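Local coordinates for SusD superfamily protein (Bacteroides fragilis, PDB 3L22) that probably binds glycans at the bacterial outer membrane, as SusD does, and binds zinc ions, at residues M72-T86 and E422-L434. Sequence-based numbering, arbitrary orientation.
Sequences MNVGITDAENADTWT and EKYTWPIPQVELL
The carbonyl oxygen of Ile76 takes the backbone N-H of Gln430 at 2.8 Å, almost straight, and a water lying 2.9 Å from Ile76 O. That water in turn accepts from Val431 N, tying two first-turn amides of helix 430-435 to the loop. In this SusD-family fold, the loop leading into helix 79-103 and the start of that helix pack along the 422-434 segment, with Pro427 and Pro429, near the C-terminus. The Asn81 amide sits between the two segments. Its ND2 donates to Pro427 O at 2.9 Å and to Gly75 O, both lying close to the amide plane, while OD1 is hydrogen-bonded to Tyr135 OH; with three partners, the rotation of the amide is fixed.

Two tryptophans fill the flanks, one from each segment. Val74 stands over one face of Trp426, with CG1 3.9 Å from the centroid of the five-membered ring and practically on its normal. The far end of the indole reaches helix 79-103, where Trp426 CH2 packs on Glu80 CG and Thr84 OG1 lies at the ring edge. Trp85, its CG anti to the backbone N (chi1 -168°), swings its indole across the Pro429 ring, whose CG and CD cover one face. At the other end of the contact, Lys423 runs its side chain past Met72 O, and its NZ gives Val74 O a hydrogen bond from above the carbonyl plane. Arg151 and Asn436 hold Glu432 OE2, and the other carboxylate oxygen, OE1, is met by Trp85 NE1 at 2.9 Å from above the carboxylate plane, with an N-H...O angle of 146°.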
HETATM    1  N   MSE A  72      14.519   2.585 -11.255  1.00 15.02           N
HETATM    2  CA  MSE A  72      14.902   3.610 -10.272  1.00 15.51           C
HETATM    3  C   MSE A  72      15.433   4.840 -11.010  1.00 15.75           C
HETATM    4  O   MSE A  72      16.477   5.391 -10.676  1.00 15.29           O
HETATM    5  CB  MSE A  72      15.925   3.086  -9.251  1.00 15.63           C
HETATM    6  CG  MSE A  72      15.537   1.804  -8.595  1.00 16.13           C
HETATM    7 SE   MSE A  72      13.884   1.892  -7.564  0.75 18.06          SE
HETATM    8  CE  MSE A  72      14.512   2.961  -6.067  1.00 14.04           C
ATOM      9  N   ASN A  73      14.661   5.274 -12.004  1.00 15.68           N
ATOM     10  CA  ASN A  73      15.095   6.317 -12.899  1.00 16.73           C
ATOM     11  C   ASN A  73      13.996   7.348 -13.152  1.00 16.42           C
ATOM     12  O   ASN A  73      13.993   7.971 -14.186  1.00 18.04           O
ATOM     13  CB  ASN A  73      15.558   5.696 -14.220  1.00 15.41           C
ATOM     14  CG  ASN A  73      16.377   6.654 -15.068  1.00 17.95           C
ATOM     15  OD1 ASN A  73      17.245   7.349 -14.556  1.00 21.60           O
ATOM     16  ND2 ASN A  73      16.099   6.698 -16.368  1.00 15.55           N
ATOM     17  N   VAL A  74      13.096   7.548 -12.199  1.00 16.54           N
ATOM     18  CA  VAL A  74      11.948   8.425 -12.416  1.00 16.18           C
ATOM     19  C   VAL A  74      12.374   9.882 -12.257  1.00 16.25           C
ATOM     20  O   VAL A  74      13.053  10.238 -11.264  1.00 15.89           O
ATOM     21  CB  VAL A  74      10.768   8.109 -11.470  1.00 17.19           C
ATOM     22  CG1 VAL A  74       9.743   9.228 -11.536  1.00 14.21           C
ATOM     23  CG2 VAL A  74      10.149   6.755 -11.858  1.00 16.08           C
ATOM     24  N   GLY A  75      12.011  10.692 -13.262  1.00 15.14           N
ATOM     25  CA  GLY A  75      12.323  12.120 -13.322  1.00 15.59           C
ATOM     26  C   GLY A  75      11.082  12.988 -13.173  1.00 15.08           C
ATOM     27  O   GLY A  75       9.985  12.491 -12.903  1.00 14.26           O
ATOM     28  N   ILE A  76      11.263  14.286 -13.353  1.00 14.26           N
ATOM     29  CA  ILE A  76      10.173  15.246 -13.121  1.00 14.80           C
ATOM     30  C   ILE A  76       9.036  15.181 -14.141  1.00 15.14           C
ATOM     31  O   ILE A  76       7.968  15.732 -13.870  1.00 15.33           O
ATOM     32  CB  ILE A  76      10.683  16.702 -12.976  1.00 14.82           C
ATOM     33  CG1 ILE A  76      11.333  17.239 -14.289  1.00 16.19           C
ATOM     34  CG2 ILE A  76      11.682  16.803 -11.774  1.00 12.95           C
ATOM     35  CD1 ILE A  76      11.823  18.742 -14.196  1.00 12.78           C
ATOM     36  N   THR A  77       9.235  14.523 -15.292  1.00 15.77           N
ATOM     37  CA  THR A  77       8.184  14.482 -16.308  1.00 16.93           C
ATOM     38  C   THR A  77       7.607  13.099 -16.530  1.00 17.51           C
ATOM     39  O   THR A  77       6.735  12.975 -17.342  1.00 18.20           O
ATOM     40  CB  THR A  77       8.628  15.022 -17.669  1.00 17.03           C
ATOM     41  OG1 THR A  77       9.607  14.141 -18.247  1.00 18.13           O
ATOM     42  CG2 THR A  77       9.214  16.414 -17.524  1.00 19.21           C
ATOM     43  N   ASP A  78       8.069  12.066 -15.826  1.00 18.04           N
ATOM     44  CA  ASP A  78       7.523  10.716 -16.023  1.00 18.01           C
ATOM     45  C   ASP A  78       6.029  10.657 -15.708  1.00 16.86           C
ATOM     46  O   ASP A  78       5.575  11.233 -14.729  1.00 16.97           O
ATOM     47  CB  ASP A  78       8.253   9.696 -15.152  1.00 18.75           C
ATOM     48  CG  ASP A  78       9.662   9.367 -15.685  1.00 21.11           C
ATOM     49  OD1 ASP A  78      10.605  10.115 -15.372  1.00 23.15           O
ATOM     50  OD2 ASP A  78       9.814   8.375 -16.425  1.00 24.76           O
ATOM     51  N   ALA A  79       5.279   9.975 -16.553  1.00 16.02           N
ATOM     52  CA  ALA A  79       3.817   9.876 -16.412  1.00 16.18           C
ATOM     53  C   ALA A  79       3.396   9.389 -15.033  1.00 15.05           C
ATOM     54  O   ALA A  79       2.444   9.912 -14.454  1.00 14.35           O
ATOM     55  CB  ALA A  79       3.217   8.989 -17.522  1.00 15.55           C
ATOM     56  N   GLU A  80       4.091   8.389 -14.502  1.00 14.46           N
ATOM     57  CA  GLU A  80       3.687   7.820 -13.214  1.00 14.49           C
ATOM     58  C   GLU A  80       3.907   8.806 -12.046  1.00 14.44           C
ATOM     59  O   GLU A  80       3.182   8.761 -11.048  1.00 14.71           O
ATOM     60  CB  GLU A  80       4.348   6.462 -12.934  1.00 14.33           C
ATOM     61  CG  GLU A  80       5.874   6.434 -12.840  1.00 15.63           C
ATOM     62  CD  GLU A  80       6.534   6.028 -14.170  1.00 16.23           C
ATOM     63  OE1 GLU A  80       6.097   6.540 -15.238  1.00 14.13           O
ATOM     64  OE2 GLU A  80       7.490   5.221 -14.130  1.00 14.55           O
ATOM     65  N   ASN A  81       4.881   9.703 -12.196  1.00 13.17           N
ATOM     66  CA  ASN A  81       5.134  10.749 -11.223  1.00 13.68           C
ATOM     67  C   ASN A  81       4.038  11.835 -11.276  1.00 13.75           C
ATOM     68  O   ASN A  81       3.414  12.123 -10.288  1.00 13.99           O
ATOM     69  CB  ASN A  81       6.560  11.297 -11.451  1.00 13.29           C
ATOM     70  CG  ASN A  81       7.052  12.213 -10.328  1.00 13.27           C
ATOM     71  OD1 ASN A  81       6.327  12.509  -9.354  1.00 12.95           O
ATOM     72  ND2 ASN A  81       8.314  12.688 -10.473  1.00 11.00           N
ATOM     73  N   ALA A  82       3.774  12.379 -12.457  1.00 14.38           N
ATOM     74  CA  ALA A  82       2.734  13.363 -12.655  1.00 14.07           C
ATOM     75  C   ALA A  82       1.354  12.824 -12.259  1.00 14.78           C
ATOM     76  O   ALA A  82       0.568  13.509 -11.574  1.00 14.43           O
ATOM     77  CB  ALA A  82       2.727  13.822 -14.127  1.00 14.23           C
ATOM     78  N   ASP A  83       1.071  11.593 -12.647  1.00 14.39           N
ATOM     79  CA  ASP A  83      -0.223  11.007 -12.339  1.00 15.65           C
ATOM     80  C   ASP A  83      -0.401  10.710 -10.857  1.00 14.81           C
ATOM     81  O   ASP A  83      -1.450  11.005 -10.318  1.00 13.88           O
ATOM     82  CB  ASP A  83      -0.471   9.724 -13.113  1.00 16.41           C
ATOM     83  CG  ASP A  83      -0.576   9.944 -14.649  1.00 19.31           C
ATOM     84  OD1 ASP A  83      -0.677  11.097 -15.136  1.00 24.38           O
ATOM     85  OD2 ASP A  83      -0.515   8.905 -15.352  1.00 23.31           O
ATOM     86  N   THR A  84       0.606  10.128 -10.207  1.00 14.94           N
ATOM     87  CA  THR A  84       0.490   9.846  -8.793  1.00 14.79           C
ATOM     88  C   THR A  84       0.234  11.136  -8.026  1.00 15.15           C
ATOM     89  O   THR A  84      -0.656  11.202  -7.176  1.00 15.51           O
ATOM     90  CB  THR A  84       1.753   9.166  -8.250  1.00 15.84           C
ATOM     91  OG1 THR A  84       1.924   7.904  -8.918  1.00 14.92           O
ATOM     92  CG2 THR A  84       1.639   8.983  -6.717  1.00 13.42           C
ATOM     93  N   TRP A  85       1.029  12.158  -8.344  1.00 14.86           N
ATOM     94  CA  TRP A  85       0.903  13.478  -7.734  1.00 14.76           C
ATOM     95  C   TRP A  85      -0.487  14.099  -7.963  1.00 14.79           C
ATOM     96  O   TRP A  85      -1.194  14.437  -7.010  1.00 14.60           O
ATOM     97  CB  TRP A  85       1.991  14.414  -8.279  1.00 14.42           C
ATOM     98  CG  TRP A  85       2.118  15.677  -7.516  1.00 15.25           C
ATOM     99  CD1 TRP A  85       1.442  16.835  -7.745  1.00 14.81           C
ATOM    100  CD2 TRP A  85       2.973  15.925  -6.386  1.00 13.50           C
ATOM    101  NE1 TRP A  85       1.803  17.777  -6.822  1.00 16.61           N
ATOM    102  CE2 TRP A  85       2.748  17.254  -5.982  1.00 16.41           C
ATOM    103  CE3 TRP A  85       3.884  15.145  -5.664  1.00 14.39           C
ATOM    104  CZ2 TRP A  85       3.412  17.837  -4.897  1.00 13.93           C
ATOM    105  CZ3 TRP A  85       4.549  15.719  -4.600  1.00 14.83           C
ATOM    106  CH2 TRP A  85       4.317  17.071  -4.235  1.00 14.49           C
ATOM    107  N   THR A  86      -0.842  14.273  -9.230  1.00 14.25           N
ATOM    108  CA  THR A  86      -2.086  14.894  -9.593  1.00 14.00           C
ATOM    109  C   THR A  86      -3.274  14.170  -8.971  1.00 13.99           C
ATOM    110  O   THR A  86      -4.102  14.819  -8.351  1.00 12.39           O
ATOM    111  CB  THR A  86      -2.236  14.952 -11.116  1.00 13.84           C
ATOM    112  OG1 THR A  86      -1.147  15.721 -11.641  1.00 15.42           O
ATOM    113  CG2 THR A  86      -3.578  15.627 -11.549  1.00 13.91           C
ATOM    114  N   GLU A 422      20.315  10.262  -5.259  1.00 18.27           N
ATOM    115  CA  GLU A 422      19.178  11.071  -5.711  1.00 19.66           C
ATOM    116  C   GLU A 422      18.006  10.215  -6.162  1.00 18.39           C
ATOM    117  O   GLU A 422      16.865  10.517  -5.809  1.00 18.40           O
ATOM    118  CB  GLU A 422      19.636  12.008  -6.842  1.00 21.04           C
ATOM    119  CG  GLU A 422      18.525  12.804  -7.600  1.00 27.37           C
ATOM    120  CD  GLU A 422      19.085  13.434  -8.893  1.00 36.16           C
ATOM    121  OE1 GLU A 422      19.756  14.502  -8.807  1.00 41.40           O
ATOM    122  OE2 GLU A 422      18.886  12.833  -9.983  1.00 41.33           O
ATOM    123  N   LYS A 423      18.275   9.133  -6.892  1.00 16.98           N
ATOM    124  CA  LYS A 423      17.202   8.268  -7.394  1.00 17.25           C
ATOM    125  C   LYS A 423      16.595   7.289  -6.375  1.00 16.11           C
ATOM    126  O   LYS A 423      15.749   6.450  -6.738  1.00 15.83           O
ATOM    127  CB  LYS A 423      17.654   7.520  -8.663  1.00 17.88           C
ATOM    128  CG  LYS A 423      18.012   8.426  -9.874  1.00 19.00           C
ATOM    129  CD  LYS A 423      16.831   9.223 -10.390  1.00 21.09           C
ATOM    130  CE  LYS A 423      17.170  10.122 -11.616  1.00 21.49           C
ATOM    131  NZ  LYS A 423      15.985  11.056 -11.739  1.00 25.30           N
ATOM    132  N   TYR A 424      16.996   7.388  -5.100  1.00 15.31           N
ATOM    133  CA  TYR A 424      16.314   6.647  -4.050  1.00 15.05           C
ATOM    134  C   TYR A 424      14.843   7.077  -3.951  1.00 15.33           C
ATOM    135  O   TYR A 424      13.956   6.252  -3.641  1.00 15.55           O
ATOM    136  CB  TYR A 424      16.989   6.874  -2.701  1.00 15.50           C
ATOM    137  CG  TYR A 424      16.649   5.855  -1.617  1.00 14.36           C
ATOM    138  CD1 TYR A 424      17.129   4.565  -1.686  1.00 15.12           C
ATOM    139  CD2 TYR A 424      15.924   6.203  -0.496  1.00 15.46           C
ATOM    140  CE1 TYR A 424      16.886   3.656  -0.702  1.00 15.39           C
ATOM    141  CE2 TYR A 424      15.678   5.262   0.527  1.00 15.75           C
ATOM    142  CZ  TYR A 424      16.140   3.990   0.396  1.00 13.59           C
ATOM    143  OH  TYR A 424      15.926   3.060   1.382  1.00 12.89           O
ATOM    144  N   THR A 425      14.604   8.365  -4.188  1.00 14.93           N
ATOM    145  CA  THR A 425      13.289   8.945  -4.111  1.00 15.18           C
ATOM    146  C   THR A 425      12.882   9.476  -5.490  1.00 15.55           C
ATOM    147  O   THR A 425      13.701   9.599  -6.393  1.00 15.83           O
ATOM    148  CB  THR A 425      13.271  10.107  -3.130  1.00 14.63           C
ATOM    149  OG1 THR A 425      14.136  11.135  -3.625  1.00 14.68           O
ATOM    150  CG2 THR A 425      13.698   9.658  -1.710  1.00 13.54           C
ATOM    151  N   TRP A 426      11.593   9.761  -5.619  1.00 14.53           N
ATOM    152  CA  TRP A 426      11.056  10.443  -6.764  1.00 14.31           C
ATOM    153  C   TRP A 426      11.218  11.955  -6.533  1.00 14.34           C
ATOM    154  O   TRP A 426      11.062  12.422  -5.405  1.00 13.87           O
ATOM    155  CB  TRP A 426       9.571  10.107  -6.885  1.00 14.45           C
ATOM    156  CG  TRP A 426       9.252   8.793  -7.516  1.00 11.45           C
ATOM    157  CD1 TRP A 426      10.112   7.760  -7.799  1.00 13.76           C
ATOM    158  CD2 TRP A 426       7.974   8.387  -7.981  1.00 10.13           C
ATOM    159  NE1 TRP A 426       9.427   6.736  -8.413  1.00 12.33           N
ATOM    160  CE2 TRP A 426       8.116   7.106  -8.549  1.00 11.97           C
ATOM    161  CE3 TRP A 426       6.718   9.000  -8.009  1.00 12.64           C
ATOM    162  CZ2 TRP A 426       7.035   6.405  -9.097  1.00 12.73           C
ATOM    163  CZ3 TRP A 426       5.627   8.285  -8.573  1.00 12.68           C
ATOM    164  CH2 TRP A 426       5.804   7.026  -9.103  1.00 12.75           C
ATOM    165  N   PRO A 427      11.534  12.712  -7.575  1.00 14.04           N
ATOM    166  CA  PRO A 427      11.595  14.154  -7.403  1.00 14.61           C
ATOM    167  C   PRO A 427      10.191  14.755  -7.514  1.00 14.45           C
ATOM    168  O   PRO A 427       9.305  14.163  -8.141  1.00 14.72           O
ATOM    169  CB  PRO A 427      12.465  14.596  -8.578  1.00 15.21           C
ATOM    170  CG  PRO A 427      12.090  13.592  -9.682  1.00 15.58           C
ATOM    171  CD  PRO A 427      11.893  12.297  -8.949  1.00 14.70           C
ATOM    172  N   ILE A 428       9.994  15.927  -6.913  1.00 14.77           N
ATOM    173  CA  ILE A 428       8.752  16.651  -7.036  1.00 15.02           C
ATOM    174  C   ILE A 428       8.494  16.900  -8.531  1.00 14.84           C
ATOM    175  O   ILE A 428       9.378  17.392  -9.207  1.00 13.47           O
ATOM    176  CB  ILE A 428       8.771  18.005  -6.285  1.00 15.88           C
ATOM    177  CG1 ILE A 428       9.007  17.809  -4.771  1.00 16.01           C
ATOM    178  CG2 ILE A 428       7.453  18.756  -6.564  1.00 15.24           C
ATOM    179  CD1 ILE A 428       8.015  16.879  -4.057  1.00 12.04           C
ATOM    180  N   PRO A 429       7.295  16.520  -9.052  1.00 14.20           N
ATOM    181  CA  PRO A 429       7.114  16.544 -10.510  1.00 14.75           C
ATOM    182  C   PRO A 429       6.931  17.915 -11.097  1.00 13.88           C
ATOM    183  O   PRO A 429       6.496  18.828 -10.408  1.00 13.88           O
ATOM    184  CB  PRO A 429       5.823  15.732 -10.734  1.00 14.93           C
ATOM    185  CG  PRO A 429       5.095  15.889  -9.442  1.00 15.42           C
ATOM    186  CD  PRO A 429       6.184  15.824  -8.398  1.00 14.92           C
ATOM    187  N   GLN A 430       7.215  18.025 -12.385  1.00 14.20           N
ATOM    188  CA  GLN A 430       7.024  19.278 -13.131  1.00 14.79           C
ATOM    189  C   GLN A 430       5.616  19.882 -12.992  1.00 14.60           C
ATOM    190  O   GLN A 430       5.497  21.106 -12.946  1.00 13.86           O
ATOM    191  CB  GLN A 430       7.341  19.064 -14.616  1.00 14.64           C
ATOM    192  CG  GLN A 430       7.216  20.298 -15.540  1.00 16.91           C
ATOM    193  CD  GLN A 430       8.227  21.416 -15.234  1.00 21.41           C
ATOM    194  OE1 GLN A 430       9.057  21.319 -14.310  1.00 22.62           O
ATOM    195  NE2 GLN A 430       8.168  22.481 -16.033  1.00 21.23           N
ATOM    196  N   VAL A 431       4.569  19.047 -12.918  1.00 15.04           N
ATOM    197  CA  VAL A 431       3.207  19.590 -12.750  1.00 15.80           C
ATOM    198  C   VAL A 431       3.116  20.485 -11.513  1.00 16.11           C
ATOM    199  O   VAL A 431       2.519  21.542 -11.563  1.00 17.15           O
ATOM    200  CB  VAL A 431       2.097  18.504 -12.703  1.00 16.19           C
ATOM    201  CG1 VAL A 431       1.932  17.880 -14.053  1.00 17.36           C
ATOM    202  CG2 VAL A 431       2.376  17.442 -11.633  1.00 12.99           C
ATOM    203  N   GLU A 432       3.757  20.088 -10.421  1.00 16.27           N
ATOM    204  CA  GLU A 432       3.795  20.908  -9.221  1.00 16.21           C
ATOM    205  C   GLU A 432       4.740  22.106  -9.376  1.00 16.74           C
ATOM    206  O   GLU A 432       4.393  23.245  -8.986  1.00 17.02           O
ATOM    207  CB  GLU A 432       4.214  20.046  -8.024  1.00 15.79           C
ATOM    208  CG  GLU A 432       4.251  20.741  -6.663  1.00 16.00           C
ATOM    209  CD  GLU A 432       2.881  21.108  -6.086  1.00 17.89           C
ATOM    210  OE1 GLU A 432       1.850  20.689  -6.632  1.00 17.19           O
ATOM    211  OE2 GLU A 432       2.851  21.809  -5.053  1.00 17.54           O
ATOM    212  N   LEU A 433       5.921  21.871  -9.943  1.00 17.37           N
ATOM    213  CA  LEU A 433       6.946  22.916 -10.024  1.00 17.68           C
ATOM    214  C   LEU A 433       6.466  24.130 -10.814  1.00 18.81           C
ATOM    215  O   LEU A 433       6.845  25.254 -10.493  1.00 19.10           O
ATOM    216  CB  LEU A 433       8.244  22.370 -10.635  1.00 17.69           C
ATOM    217  CG  LEU A 433       9.018  21.257  -9.897  1.00 15.74           C
ATOM    218  CD1 LEU A 433      10.276  20.966 -10.727  1.00 13.49           C
ATOM    219  CD2 LEU A 433       9.373  21.657  -8.466  1.00 11.07           C
ATOM    220  N   LEU A 434       5.615  23.906 -11.817  1.00 19.81           N
ATOM    221  CA  LEU A 434       5.035  24.988 -12.612  1.00 21.04           C
ATOM    222  C   LEU A 434       4.117  25.897 -11.794  1.00 21.75           C
ATOM    223  O   LEU A 434       4.115  27.086 -12.002  1.00 22.29           O
ATOM    224  CB  LEU A 434       4.273  24.434 -13.833  1.00 21.20           C
ATOM    225  CG  LEU A 434       5.128  23.865 -14.994  1.00 22.43           C
ATOM    226  CD1 LEU A 434       4.278  23.012 -15.947  1.00 22.34           C
ATOM    227  CD2 LEU A 434       5.853  24.984 -15.766  1.00 22.00           C
TER
HETATM  228  O   HOH W   1      13.463   8.667  -9.148  1.00 14.27           O
HETATM  229  O   HOH W   2       5.107  16.377 -14.121  1.00 18.60           O